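Local structure of 5-oxoprolinase subunit C (Escherichia coli, 5DUD) at residues I5-Y10 and L144-R149; T11-G16 and P51-T56; G30-P35 and S204-Y209; I55-L60 and H107-Y112; F70-A75 and N84-G89. The protein cleaves 5-oxoproline to L-glutamate in a reaction coupled to hydrolysis of ATP to ADP and phosphate, as subunit C of 5-oxoprolinase. One frame throughout, in Å; residues are numbered along the deposited sequence.

Interaction 1. Residues I5-Y10 and L144-R149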
# COMPACT_ATOMS: atom_id res chain seq x y z
N ILE A 5 -25.23 -9.63 -10.70
CA ILE A 5 -26.14 -8.94 -11.60
C ILE A 5 -25.64 -7.49 -11.70
O ILE A 5 -24.99 -7.17 -12.68
CB ILE A 5 -27.61 -9.11 -11.10
CG1 ILE A 5 -28.11 -10.56 -11.36
CG2 ILE A 5 -28.56 -8.07 -11.73
CD1 ILE A 5 -27.90 -11.56 -10.20
N ARG A 6 -25.86 -6.66 -10.67
CA ARG A 6 -25.32 -5.30 -10.64
C ARG A 6 -24.11 -5.35 -9.71
O ARG A 6 -24.24 -5.78 -8.57
CB ARG A 6 -26.36 -4.23 -10.22
CG ARG A 6 -27.09 -4.48 -8.91
CD ARG A 6 -27.81 -3.27 -8.38
NE ARG A 6 -28.50 -3.56 -7.13
CZ ARG A 6 -29.26 -2.69 -6.45
NH1 ARG A 6 -29.42 -1.45 -6.90
NH2 ARG A 6 -29.85 -3.06 -5.33
N ALA A 7 -22.92 -5.01 -10.22
CA ALA A 7 -21.70 -5.05 -9.41
C ALA A 7 -21.54 -3.75 -8.59
O ALA A 7 -21.03 -3.81 -7.48
CB ALA A 7 -20.47 -5.29 -10.27
N GLY A 8 -21.94 -2.60 -9.14
CA GLY A 8 -21.86 -1.31 -8.47
C GLY A 8 -20.76 -0.44 -9.04
O GLY A 8 -20.41 -0.58 -10.21
N MET A 9 -20.17 0.45 -8.21
CA MET A 9 -19.14 1.38 -8.70
C MET A 9 -17.69 0.96 -8.37
O MET A 9 -16.85 1.13 -9.24
CB MET A 9 -19.40 2.83 -8.23
CG MET A 9 -19.47 3.04 -6.72
SD MET A 9 -19.60 4.79 -6.27
CE MET A 9 -17.97 5.37 -6.74
N TYR A 10 -17.39 0.46 -7.16
CA TYR A 10 -16.03 0.05 -6.79
C TYR A 10 -16.12 -1.21 -5.92
O TYR A 10 -15.96 -1.15 -4.70
CB TYR A 10 -15.31 1.22 -6.06
CG TYR A 10 -13.91 1.51 -6.55
CD1 TYR A 10 -13.70 2.29 -7.68
CD2 TYR A 10 -12.80 1.10 -5.83
CE1 TYR A 10 -12.41 2.61 -8.10
CE2 TYR A 10 -11.51 1.41 -6.24
CZ TYR A 10 -11.32 2.17 -7.38
OH TYR A 10 -10.04 2.48 -7.78
N LEU A 144 -15.29 -5.68 -10.12
CA LEU A 144 -16.31 -6.61 -10.57
C LEU A 144 -17.30 -5.86 -11.46
O LEU A 144 -17.55 -4.68 -11.22
CB LEU A 144 -17.02 -7.28 -9.38
CG LEU A 144 -16.15 -8.17 -8.48
CD1 LEU A 144 -16.99 -8.83 -7.41
CD2 LEU A 144 -15.43 -9.25 -9.28
N LYS A 145 -17.78 -6.52 -12.53
CA LYS A 145 -18.74 -5.92 -13.47
C LYS A 145 -20.00 -6.81 -13.54
O LYS A 145 -20.07 -7.83 -12.85
CB LYS A 145 -18.11 -5.71 -14.87
CG LYS A 145 -17.40 -6.89 -15.50
CD LYS A 145 -17.18 -6.66 -17.01
CE LYS A 145 -16.00 -7.43 -17.56
NZ LYS A 145 -16.18 -8.44 -18.63
N ASP A 146 -21.01 -6.39 -14.33
CA ASP A 146 -22.28 -7.12 -14.47
C ASP A 146 -22.09 -8.42 -15.27
O ASP A 146 -21.40 -8.41 -16.29
CB ASP A 146 -23.33 -6.24 -15.16
CG ASP A 146 -23.69 -4.96 -14.42
OD1 ASP A 146 -22.78 -4.35 -13.82
OD2 ASP A 146 -24.87 -4.58 -14.45
N GLY A 147 -22.68 -9.51 -14.79
CA GLY A 147 -22.61 -10.81 -15.46
C GLY A 147 -21.53 -11.78 -14.99
O GLY A 147 -21.59 -12.95 -15.37
N ASP A 148 -20.53 -11.33 -14.19
CA ASP A 148 -19.45 -12.22 -13.72
C ASP A 148 -19.94 -13.18 -12.62
O ASP A 148 -20.94 -12.91 -11.96
CB ASP A 148 -18.27 -11.41 -13.15
CG ASP A 148 -17.54 -10.53 -14.16
OD1 ASP A 148 -17.58 -10.85 -15.36
OD2 ASP A 148 -16.88 -9.56 -13.72
N ARG A 149 -19.21 -14.32 -12.45
CA ARG A 149 -19.46 -15.33 -11.42
C ARG A 149 -18.18 -15.62 -10.65
O ARG A 149 -17.12 -15.79 -11.26
CB ARG A 149 -20.03 -16.63 -12.02
CG ARG A 149 -21.52 -16.53 -12.37
CD ARG A 149 -21.91 -17.28 -13.63
NE ARG A 149 -21.49 -18.69 -13.60
CZ ARG A 149 -22.28 -19.76 -13.53
NH1 ARG A 149 -23.61 -19.62 -13.48
NH2 ARG A 149 -21.76 -20.98 -13.52
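Ala7 turns its methyl group onto the backbone of 144-149: CB packs against the peptide between Leu144 and Lys145 and lies 4.1 Å from Leu144 CB, so one small side chain rests on a peptide group and on the root of a leucine. Next to it, Asp146 meets the backbone of Ile5-Ala7. With CG anti to its own carbonyl carbon (chi1 -61°), the carboxylate swings along that chain: OD1 lies 3.7 Å from Ala7 N, while the position of OD2, close to Ile5 O, is doubtful. Ile5 O also receives a CA-H...O contact from Asp146 CA at 3.2 Å. Contact across the two segments is therefore by van der Waals and weakly polar approach.

Asp146 is held in a type II beta turn from Lys145 to Asp148, with Gly147 at its third position, where the backbone takes a positive phi. A weak bond of 3.4 Å from Lys145 N to Asp148 OD2 spans the turn, and the same oxygen forms a salt bridge with Arg142. On the other segment, Arg6 NE bonds to Thr61 OG1, and Ile5 packs its side chain on Thr61, Glu63 and Arg99. Backbone bonds from Gly147 and Asp148 to Ile4 bring the turn beside strand 2-4, just ahead of strand 149-150 at the edge of that antiparallel sheet, while a backbone bond joins Leu144 to Thr11, just ahead of strand 12-14.

Interaction 2. Residues T11-G16 and P51-T56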
# COMPACT_ATOMS: atom_id res chain seq x y z
N THR A 11 -16.42 -2.35 -6.56
CA THR A 11 -16.54 -3.64 -5.87
C THR A 11 -15.35 -4.52 -6.25
O THR A 11 -15.04 -4.64 -7.43
CB THR A 11 -17.88 -4.30 -6.22
OG1 THR A 11 -18.92 -3.34 -6.02
CG2 THR A 11 -18.17 -5.53 -5.36
N THR A 12 -14.68 -5.13 -5.24
CA THR A 12 -13.49 -5.98 -5.42
C THR A 12 -13.44 -7.12 -4.41
O THR A 12 -14.06 -7.02 -3.35
CB THR A 12 -12.19 -5.15 -5.28
OG1 THR A 12 -12.14 -4.55 -3.98
CG2 THR A 12 -12.05 -4.10 -6.35
N VAL A 13 -12.64 -8.16 -4.71
CA VAL A 13 -12.40 -9.29 -3.80
C VAL A 13 -11.24 -8.90 -2.88
O VAL A 13 -10.13 -8.70 -3.37
CB VAL A 13 -12.09 -10.60 -4.57
CG1 VAL A 13 -12.03 -11.80 -3.62
CG2 VAL A 13 -13.10 -10.85 -5.69
N GLN A 14 -11.49 -8.78 -1.57
CA GLN A 14 -10.46 -8.37 -0.62
C GLN A 14 -10.22 -9.45 0.44
O GLN A 14 -11.14 -10.18 0.81
CB GLN A 14 -10.84 -7.04 0.05
CG GLN A 14 -10.86 -5.85 -0.92
CD GLN A 14 -9.51 -5.52 -1.53
OE1 GLN A 14 -8.45 -5.85 -1.00
NE2 GLN A 14 -9.52 -4.84 -2.67
N ASP A 15 -8.96 -9.54 0.88
CA ASP A 15 -8.42 -10.52 1.83
C ASP A 15 -7.76 -9.80 3.04
O ASP A 15 -7.93 -8.59 3.21
CB ASP A 15 -7.36 -11.35 1.07
CG ASP A 15 -7.29 -12.80 1.45
OD1 ASP A 15 -8.21 -13.56 1.10
OD2 ASP A 15 -6.28 -13.20 2.08
N GLY A 16 -7.03 -10.56 3.87
CA GLY A 16 -6.21 -10.02 4.95
C GLY A 16 -5.10 -9.09 4.47
O GLY A 16 -4.84 -8.07 5.11
N PRO A 51 -10.96 -14.64 1.80
CA PRO A 51 -11.41 -13.66 0.79
C PRO A 51 -12.91 -13.34 0.87
O PRO A 51 -13.73 -14.25 0.84
CB PRO A 51 -11.05 -14.30 -0.56
CG PRO A 51 -10.31 -15.54 -0.25
CD PRO A 51 -10.55 -15.91 1.16
N ALA A 52 -13.25 -12.04 0.96
CA ALA A 52 -14.63 -11.54 1.00
C ALA A 52 -14.77 -10.31 0.10
O ALA A 52 -13.80 -9.58 -0.09
CB ALA A 52 -15.02 -11.20 2.44
N LEU A 53 -15.97 -10.07 -0.44
CA LEU A 53 -16.19 -8.94 -1.35
C LEU A 53 -16.24 -7.60 -0.63
O LEU A 53 -17.06 -7.44 0.25
CB LEU A 53 -17.51 -9.09 -2.12
CG LEU A 53 -17.67 -10.32 -2.98
CD1 LEU A 53 -19.06 -10.35 -3.59
CD2 LEU A 53 -16.62 -10.36 -4.04
N GLU A 54 -15.43 -6.62 -1.07
CA GLU A 54 -15.52 -5.25 -0.57
C GLU A 54 -16.48 -4.52 -1.51
O GLU A 54 -16.38 -4.73 -2.71
CB GLU A 54 -14.15 -4.56 -0.52
CG GLU A 54 -14.22 -3.09 -0.12
CD GLU A 54 -12.88 -2.44 0.14
OE1 GLU A 54 -12.38 -1.73 -0.75
OE2 GLU A 54 -12.33 -2.64 1.25
N ILE A 55 -17.42 -3.72 -0.97
CA ILE A 55 -18.41 -2.99 -1.78
C ILE A 55 -18.37 -1.54 -1.37
O ILE A 55 -18.43 -1.28 -0.18
CB ILE A 55 -19.85 -3.57 -1.59
CG1 ILE A 55 -19.89 -5.12 -1.68
CG2 ILE A 55 -20.83 -2.96 -2.57
CD1 ILE A 55 -20.90 -5.74 -0.76
N THR A 56 -18.29 -0.59 -2.33
CA THR A 56 -18.27 0.85 -2.03
C THR A 56 -19.61 1.45 -2.44
O THR A 56 -19.97 1.39 -3.61
CB THR A 56 -17.10 1.52 -2.75
OG1 THR A 56 -15.90 0.82 -2.41
CG2 THR A 56 -16.96 3.00 -2.37
O HOH W 1 -13.60 -1.65 -3.43
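Gln14 and Glu54 cross on one face of an antiparallel strand pair, the CG of Gln14 lying 3.6 Å from Glu54 CB. The glutamine chain bends at its second torsion, whereas Glu54 sets CG anti to the backbone N (chi1 175°) and stays extended beyond it, so the carboxylate is carried well clear of the strand. Thr12 stands alongside Glu54 and points the same way; water 1 joins them, donating to Glu54 OE1 at 2.9 Å and bonding to Thr12 OG1.

On the face of Val13 and Leu53 the contacts are apolar. Val13 sends one branch to each neighbour, CG1 to Pro51 CB at 4.1 Å and CG2 to Leu53 CD2 at 3.9 Å, and Val13 and Leu53 both pack on Leu150.

Between these two layers of side chains, strands 12-14 and 52-56 form a twisted antiparallel pair. Thr12-Glu54 and Gln14-Ala52 are hydrogen-bonded pairs, with Glu54 N to Thr12 O at 2.7 Å and Ala52 N to Gln14 O at 2.8 Å; Val13-Leu53 between them is a non-hydrogen-bonded pair. Just ahead of strand 12-14, the side chains of Thr11 and Ile55 run side by side. Strand 12-14 forms an edge of the five-stranded sheet within this chain.

Both carboxylate oxygens of buried Glu54 have further partners: OE1 forms a salt bridge with Arg206 NE, and OE2 bonds with Tyr112 OH and Leu32 N. A buried carboxylate is thus matched by an arginine and several hydrogen-bonding groups, which probably offset the cost of burying it and fix its rotation.

Interaction 3. Residues G30-P35 and S204-Y209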
# COMPACT_ATOMS: atom_id res chain seq x y z
N GLY A 30 -5.86 -5.37 0.75
CA GLY A 30 -6.77 -5.97 1.71
C GLY A 30 -7.89 -5.00 2.02
O GLY A 30 -7.94 -3.91 1.44
N ALA A 31 -8.81 -5.40 2.90
CA ALA A 31 -9.95 -4.55 3.24
C ALA A 31 -9.53 -3.28 3.97
O ALA A 31 -8.66 -3.31 4.84
CB ALA A 31 -10.95 -5.32 4.10
N LEU A 32 -10.12 -2.15 3.57
CA LEU A 32 -9.89 -0.84 4.20
C LEU A 32 -10.41 -0.91 5.64
O LEU A 32 -9.69 -0.54 6.58
CB LEU A 32 -10.59 0.28 3.40
CG LEU A 32 -9.69 1.17 2.52
CD1 LEU A 32 -8.69 0.36 1.72
CD2 LEU A 32 -10.53 2.02 1.58
N ASP A 33 -11.61 -1.48 5.82
CA ASP A 33 -12.20 -1.75 7.13
C ASP A 33 -11.88 -3.21 7.45
O ASP A 33 -12.70 -4.10 7.22
CB ASP A 33 -13.72 -1.46 7.10
CG ASP A 33 -14.36 -1.33 8.47
OD1 ASP A 33 -14.13 -2.20 9.32
OD2 ASP A 33 -15.16 -0.38 8.66
N MET A 34 -10.65 -3.46 7.93
CA MET A 34 -10.22 -4.82 8.27
C MET A 34 -11.13 -5.47 9.31
O MET A 34 -11.50 -6.62 9.11
CB MET A 34 -8.75 -4.86 8.75
CG MET A 34 -7.71 -5.00 7.64
SD MET A 34 -7.92 -6.43 6.53
CE MET A 34 -8.19 -7.70 7.71
N PRO A 35 -11.56 -4.75 10.39
CA PRO A 35 -12.48 -5.36 11.37
C PRO A 35 -13.83 -5.80 10.80
O PRO A 35 -14.39 -6.76 11.31
CB PRO A 35 -12.68 -4.23 12.39
CG PRO A 35 -11.47 -3.39 12.26
CD PRO A 35 -11.19 -3.39 10.80
N SER A 204 -9.68 11.34 -3.02
CA SER A 204 -9.54 10.23 -2.08
C SER A 204 -10.07 8.91 -2.63
O SER A 204 -11.23 8.83 -3.03
CB SER A 204 -10.28 10.55 -0.78
OG SER A 204 -9.85 11.78 -0.24
N ASN A 205 -9.21 7.88 -2.66
CA ASN A 205 -9.56 6.55 -3.17
C ASN A 205 -8.88 5.48 -2.29
O ASN A 205 -8.49 5.80 -1.17
CB ASN A 205 -9.15 6.45 -4.65
CG ASN A 205 -7.67 6.54 -4.92
OD1 ASN A 205 -6.90 7.11 -4.14
ND2 ASN A 205 -7.23 6.00 -6.05
N ARG A 206 -8.78 4.22 -2.77
CA ARG A 206 -8.15 3.13 -2.02
C ARG A 206 -6.64 3.36 -1.76
O ARG A 206 -6.12 2.78 -0.82
CB ARG A 206 -8.34 1.78 -2.73
CG ARG A 206 -9.80 1.33 -2.76
CD ARG A 206 -9.97 -0.13 -3.16
NE ARG A 206 -10.01 -1.01 -1.98
CZ ARG A 206 -9.00 -1.73 -1.51
NH1 ARG A 206 -7.81 -1.72 -2.11
NH2 ARG A 206 -9.16 -2.48 -0.43
N MET A 207 -5.95 4.16 -2.60
CA MET A 207 -4.52 4.44 -2.40
C MET A 207 -4.29 5.41 -1.24
O MET A 207 -3.68 5.02 -0.25
CB MET A 207 -3.88 5.01 -3.68
CG MET A 207 -3.71 3.98 -4.76
SD MET A 207 -2.96 4.65 -6.26
CE MET A 207 -1.26 4.90 -5.72
N GLY A 208 -4.76 6.65 -1.37
CA GLY A 208 -4.58 7.67 -0.34
C GLY A 208 -5.65 8.73 -0.30
O GLY A 208 -6.12 9.17 -1.35
N TYR A 209 -6.04 9.15 0.92
CA TYR A 209 -7.07 10.17 1.13
C TYR A 209 -6.49 11.58 1.15
O TYR A 209 -5.67 11.87 2.01
CB TYR A 209 -7.79 9.95 2.48
CG TYR A 209 -8.85 8.87 2.58
CD1 TYR A 209 -8.88 7.80 1.68
CD2 TYR A 209 -9.75 8.85 3.63
CE1 TYR A 209 -9.84 6.80 1.78
CE2 TYR A 209 -10.72 7.86 3.74
CZ TYR A 209 -10.76 6.83 2.81
OH TYR A 209 -11.70 5.82 2.91
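Arg206 reaches across to the Gly30-Leu32 loop and so joins two parts of the carboxyltransferase domain (subdomains A and B), of the cyclophilin-like clan: the loop leading into helix 34-44, whose N-cap is Asp33, and the loop leading into strand 208-212. CB itself does not point at 30-35; beyond it CG is anti to the carbonyl carbon (chi1 -67°), and CD packs against the ring of Tyr10. There the chain bends (chi3 92°), and the bend delivers the guanidinium to 30-35. NE forms a salt bridge with Glu54 OE1. CZ lies 3.9 Å from Leu32 CD1, a methyl that covers one face of the group, offset toward its rim. NH1 forms a salt bridge with Asp248. NH2 donates to Gly30 O at 2.7 Å, with an angle of 139° at the hydrogen; the oxygen lies near the guanidinium plane, although the donor is tilted from the carbonyl plane.

Arg206 therefore has all three nitrogens engaged in different directions, and this holds the flat group in place at a buried site with an acidic side chain on NE and another on NH1. A leucine in its place would probably leave Gly30 O without its donor and the Glu54 and Asp248 carboxylates without their shared positive mate.

Leu32 itself sits between Arg206 and Tyr209. Its second methyl, CD2, comes from the opposite direction to the tyrosine and stops 4.2 Å from Tyr209 OH, the hydroxyl that bonds to Leu269 O.

Interaction 4. Residues I55-L60 and H107-Y112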
# COMPACT_ATOMS: atom_id res chain seq x y z
N ILE A 55 -17.42 -3.72 -0.97
CA ILE A 55 -18.41 -2.99 -1.78
C ILE A 55 -18.37 -1.54 -1.37
O ILE A 55 -18.43 -1.28 -0.18
CB ILE A 55 -19.85 -3.57 -1.59
CG1 ILE A 55 -19.89 -5.12 -1.68
CG2 ILE A 55 -20.83 -2.96 -2.57
CD1 ILE A 55 -20.90 -5.74 -0.76
N THR A 56 -18.29 -0.59 -2.33
CA THR A 56 -18.27 0.85 -2.03
C THR A 56 -19.61 1.45 -2.44
O THR A 56 -19.97 1.39 -3.61
CB THR A 56 -17.10 1.52 -2.75
OG1 THR A 56 -15.90 0.82 -2.41
CG2 THR A 56 -16.96 3.00 -2.37
N LEU A 57 -20.34 2.02 -1.46
CA LEU A 57 -21.67 2.63 -1.62
C LEU A 57 -22.69 1.64 -2.22
O LEU A 57 -23.30 1.92 -3.25
CB LEU A 57 -21.60 3.93 -2.45
CG LEU A 57 -20.94 5.13 -1.75
CD1 LEU A 57 -20.44 6.13 -2.77
CD2 LEU A 57 -21.91 5.80 -0.80
N GLY A 58 -22.85 0.50 -1.54
CA GLY A 58 -23.77 -0.59 -1.89
C GLY A 58 -24.03 -0.82 -3.36
O GLY A 58 -23.08 -0.95 -4.14
N GLN A 59 -25.33 -0.88 -3.77
CA GLN A 59 -25.78 -1.08 -5.15
C GLN A 59 -25.21 -2.37 -5.73
O GLN A 59 -24.51 -2.37 -6.74
CB GLN A 59 -25.40 0.14 -6.03
CG GLN A 59 -26.12 1.43 -5.64
CD GLN A 59 -25.56 2.63 -6.37
OE1 GLN A 59 -25.35 2.52 -7.58
NE2 GLN A 59 -25.02 3.67 -5.69
N LEU A 60 -25.51 -3.48 -5.05
CA LEU A 60 -25.03 -4.81 -5.39
C LEU A 60 -26.15 -5.83 -5.33
O LEU A 60 -26.85 -5.91 -4.32
CB LEU A 60 -23.91 -5.20 -4.41
CG LEU A 60 -23.23 -6.56 -4.67
CD1 LEU A 60 -21.93 -6.39 -5.42
CD2 LEU A 60 -22.99 -7.33 -3.39
N HIS A 107 -25.65 6.22 5.86
CA HIS A 107 -24.53 6.33 6.79
C HIS A 107 -23.46 5.32 6.37
O HIS A 107 -23.80 4.18 6.05
CB HIS A 107 -24.98 6.07 8.25
CG HIS A 107 -26.41 6.43 8.53
ND1 HIS A 107 -27.32 5.46 8.92
CD2 HIS A 107 -27.04 7.62 8.44
CE1 HIS A 107 -28.47 6.10 9.08
NE2 HIS A 107 -28.35 7.40 8.80
N GLY A 108 -22.19 5.73 6.37
CA GLY A 108 -21.08 4.87 5.98
C GLY A 108 -20.74 4.93 4.51
O GLY A 108 -21.35 5.71 3.76
N MET A 109 -19.76 4.12 4.08
CA MET A 109 -19.30 4.05 2.70
C MET A 109 -19.12 2.62 2.21
O MET A 109 -19.74 2.24 1.22
CB MET A 109 -17.95 4.79 2.54
CG MET A 109 -18.08 6.29 2.44
SD MET A 109 -18.59 6.88 0.81
CE MET A 109 -17.14 6.46 -0.16
N ARG A 110 -18.22 1.84 2.85
CA ARG A 110 -17.89 0.48 2.40
C ARG A 110 -18.63 -0.62 3.18
O ARG A 110 -18.73 -0.56 4.41
CB ARG A 110 -16.37 0.26 2.47
CG ARG A 110 -15.64 0.98 1.34
CD ARG A 110 -14.23 1.41 1.69
NE ARG A 110 -13.68 2.32 0.67
CZ ARG A 110 -13.77 3.65 0.66
NH1 ARG A 110 -14.40 4.29 1.65
NH2 ARG A 110 -13.23 4.36 -0.32
N SER A 111 -19.13 -1.64 2.45
CA SER A 111 -19.86 -2.80 2.98
C SER A 111 -19.16 -4.08 2.53
O SER A 111 -18.58 -4.11 1.45
CB SER A 111 -21.30 -2.78 2.48
OG SER A 111 -22.14 -3.70 3.18
N TYR A 112 -19.20 -5.14 3.36
CA TYR A 112 -18.53 -6.41 3.04
C TYR A 112 -19.51 -7.57 3.00
O TYR A 112 -20.48 -7.58 3.76
CB TYR A 112 -17.39 -6.68 4.04
CG TYR A 112 -16.35 -5.58 4.02
CD1 TYR A 112 -16.58 -4.38 4.67
CD2 TYR A 112 -15.20 -5.71 3.26
CE1 TYR A 112 -15.68 -3.32 4.57
CE2 TYR A 112 -14.27 -4.67 3.18
CZ TYR A 112 -14.52 -3.47 3.83
OH TYR A 112 -13.63 -2.43 3.78
O HOH W 2 -21.12 0.04 0.57
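Met109 folds back toward Leu57, bent at both its second and third torsions (chi2 -79°, chi3 -68°), and this puts SD against the leucine's branch point, 3.8 Å from Leu57 CD2 and about as far from CG. The same bends leave CE 4.1 Å from Thr56 CG2. Thr56 CG2, anti to its own backbone N, also lies over one face of the Arg110 guanidinium. Thr56 and Arg110 run side by side, with Thr56 OG1 3.8 Å from Arg110 CG; the polar partners of both lie farther off, Tyr10 O for Thr56 OG1 and Ala270 O for Arg110 NH1.

Under them lies an antiparallel pairing of strands 52-56 and 110-115, neighbours in the five-stranded sheet. Ile55 and Ser111 form a hydrogen-bonded pair, Ile55 N to Ser111 O and Ser111 N to Ile55 O both measuring 2.7 Å, and Thr56-Arg110 is the non-hydrogen-bonded pair that follows. Beyond the strand end the pairing goes on for one more bond, from Leu57 N to Met109 O at 2.8 Å. Leu57 there turns to positive phi, and the chain leaves the sheet through Gly58 and Gln59 on its way to strand 60-64.

Water 2 sits where the chains part: it donates to Ile55 O and to Met109 O, and accepts from Gly58 N at 2.8 Å, so it links the end of strand 52-56, the departing loop and the residue just before strand 110-115. On the other face of the sheet, Ile55 and Ser111 both pack on Leu102 of strand 99-102, and Ser111 OG bonds to Thr73 O and Ala75 O.

Interaction 5. Residues F70-A75 and N84-G89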
# COMPACT_ATOMS: atom_id res chain seq x y z
N PHE A 70 -24.23 -17.11 4.86
CA PHE A 70 -23.63 -15.83 4.46
C PHE A 70 -23.76 -14.79 5.58
O PHE A 70 -24.44 -15.03 6.58
CB PHE A 70 -24.25 -15.32 3.15
CG PHE A 70 -25.50 -14.47 3.29
CD1 PHE A 70 -26.73 -15.06 3.51
CD2 PHE A 70 -25.44 -13.09 3.17
CE1 PHE A 70 -27.89 -14.28 3.61
CE2 PHE A 70 -26.59 -12.31 3.29
CZ PHE A 70 -27.80 -12.91 3.51
N ALA A 71 -23.10 -13.64 5.40
CA ALA A 71 -23.14 -12.56 6.38
C ALA A 71 -22.77 -11.22 5.73
O ALA A 71 -22.03 -11.20 4.75
CB ALA A 71 -22.18 -12.87 7.52
N LEU A 72 -23.30 -10.12 6.29
CA LEU A 72 -23.04 -8.75 5.83
C LEU A 72 -22.50 -7.89 6.98
O LEU A 72 -22.99 -8.02 8.10
CB LEU A 72 -24.31 -8.11 5.26
CG LEU A 72 -24.75 -8.48 3.84
CD1 LEU A 72 -26.18 -8.05 3.61
CD2 LEU A 72 -23.83 -7.86 2.79
N THR A 73 -21.46 -7.08 6.73
CA THR A 73 -20.84 -6.19 7.72
C THR A 73 -20.56 -4.83 7.05
O THR A 73 -20.96 -4.61 5.91
CB THR A 73 -19.57 -6.83 8.32
OG1 THR A 73 -18.77 -7.31 7.24
CG2 THR A 73 -19.86 -7.96 9.32
N GLY A 74 -19.90 -3.91 7.78
CA GLY A 74 -19.56 -2.58 7.28
C GLY A 74 -20.74 -1.63 7.33
O GLY A 74 -21.51 -1.65 8.29
N ALA A 75 -20.91 -0.79 6.29
CA ALA A 75 -22.01 0.17 6.22
C ALA A 75 -23.34 -0.52 5.91
O ALA A 75 -23.40 -1.36 5.01
CB ALA A 75 -21.72 1.22 5.15
N ASN A 84 -37.57 -10.64 2.25
CA ASN A 84 -37.28 -10.28 3.65
C ASN A 84 -36.14 -9.29 3.71
O ASN A 84 -35.29 -9.27 2.81
CB ASN A 84 -36.91 -11.53 4.46
CG ASN A 84 -37.87 -12.69 4.32
OD1 ASN A 84 -37.49 -13.78 3.88
ND2 ASN A 84 -39.13 -12.48 4.66
N ALA A 85 -36.09 -8.48 4.78
CA ALA A 85 -35.04 -7.49 5.02
C ALA A 85 -34.01 -8.07 5.98
O ALA A 85 -34.33 -8.33 7.14
CB ALA A 85 -35.65 -6.22 5.58
N VAL A 86 -32.79 -8.33 5.48
CA VAL A 86 -31.69 -8.90 6.26
C VAL A 86 -30.80 -7.79 6.81
O VAL A 86 -30.65 -6.76 6.15
CB VAL A 86 -30.89 -9.94 5.44
CG1 VAL A 86 -31.82 -10.94 4.76
CG2 VAL A 86 -29.94 -9.30 4.43
N TRP A 87 -30.19 -8.00 7.97
CA TRP A 87 -29.35 -6.98 8.60
C TRP A 87 -27.92 -7.44 8.83
O TRP A 87 -27.60 -8.63 8.74
CB TRP A 87 -30.01 -6.52 9.90
CG TRP A 87 -31.21 -5.66 9.63
CD1 TRP A 87 -31.20 -4.37 9.18
CD2 TRP A 87 -32.58 -6.06 9.70
NE1 TRP A 87 -32.49 -3.93 8.99
CE2 TRP A 87 -33.36 -4.94 9.31
CE3 TRP A 87 -33.24 -7.24 10.08
CZ2 TRP A 87 -34.76 -4.98 9.29
CZ3 TRP A 87 -34.62 -7.27 10.07
CH2 TRP A 87 -35.36 -6.16 9.66
N THR A 88 -27.04 -6.46 9.11
CA THR A 88 -25.60 -6.66 9.24
C THR A 88 -25.16 -7.25 10.59
O THR A 88 -25.66 -6.87 11.65
CB THR A 88 -24.88 -5.32 9.03
OG1 THR A 88 -25.35 -4.37 9.99
CG2 THR A 88 -25.08 -4.76 7.63
N GLY A 89 -24.18 -8.15 10.53
CA GLY A 89 -23.57 -8.79 11.69
C GLY A 89 -24.27 -10.04 12.18
O GLY A 89 -24.36 -10.25 13.40
O HOH W 3 -25.70 -10.42 7.93
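Val86 and Leu72 supply much of the apolar contact. Their side chains cross at about a right angle, with Val86 CG2 4.0 Å from Leu72 CD1. The same valine methyl lies at the edge of the Phe70 ring, 4.3 Å from CZ and near the ring plane. CG2 reaches both partners because it stands between the backbone N and the carbonyl carbon of Val86 (chi1 -49° to CG1). A lighter touch joins Thr88 CG2 to Leu72 CB at 4.2 Å.

Backbone bonding centres on Leu72. Gly89 N donates to Leu72 O at 2.7 Å, and Thr88 CA adds a CA-H...O contact to the same oxygen.

One water supplies a further link: water 3 accepts from Leu72 N at 2.9 Å and donates to Trp87 O at 2.7 Å, so both polar backbone atoms of Leu72 are engaged toward 84-89.

Thr88 OG1 bonds instead to Gln167, and Thr73 OG1 to Ala36 O at helix 34-44. The contact joins the loop after strand 84-85, an edge of the six-stranded sheet, to strand 68-74, which runs between strands 110-115 and 92-94 of the five-stranded one. It so links the two sheets, and Phe70, Leu72 and Val86 all pack on Leu100 of strand 99-102 in the six-stranded sheet.

From the N terminus, interaction 1 closes a long loop that holds interactions 2, 4 and 5: 5-10 meets 144-149 beside strands 2-4 and 149-150. Interaction 2 closes a shorter loop carrying helix 34-44. Interaction 3 starts within that loop at 30-35 but ends at 204-209, so it crosses interactions 1 and 2 and ties the loop before helix 34-44 to the start of strand 208-212 in the later seven-stranded sheet. Interactions 4 and 5 also lie inside the longer loop that interaction 3 closes. Interaction 4 begins where interaction 2 ends, sharing Ile55 and Thr56, and encloses interaction 5; strands 12-14, 52-56, 110-115 and 68-74 thus line up in one sheet.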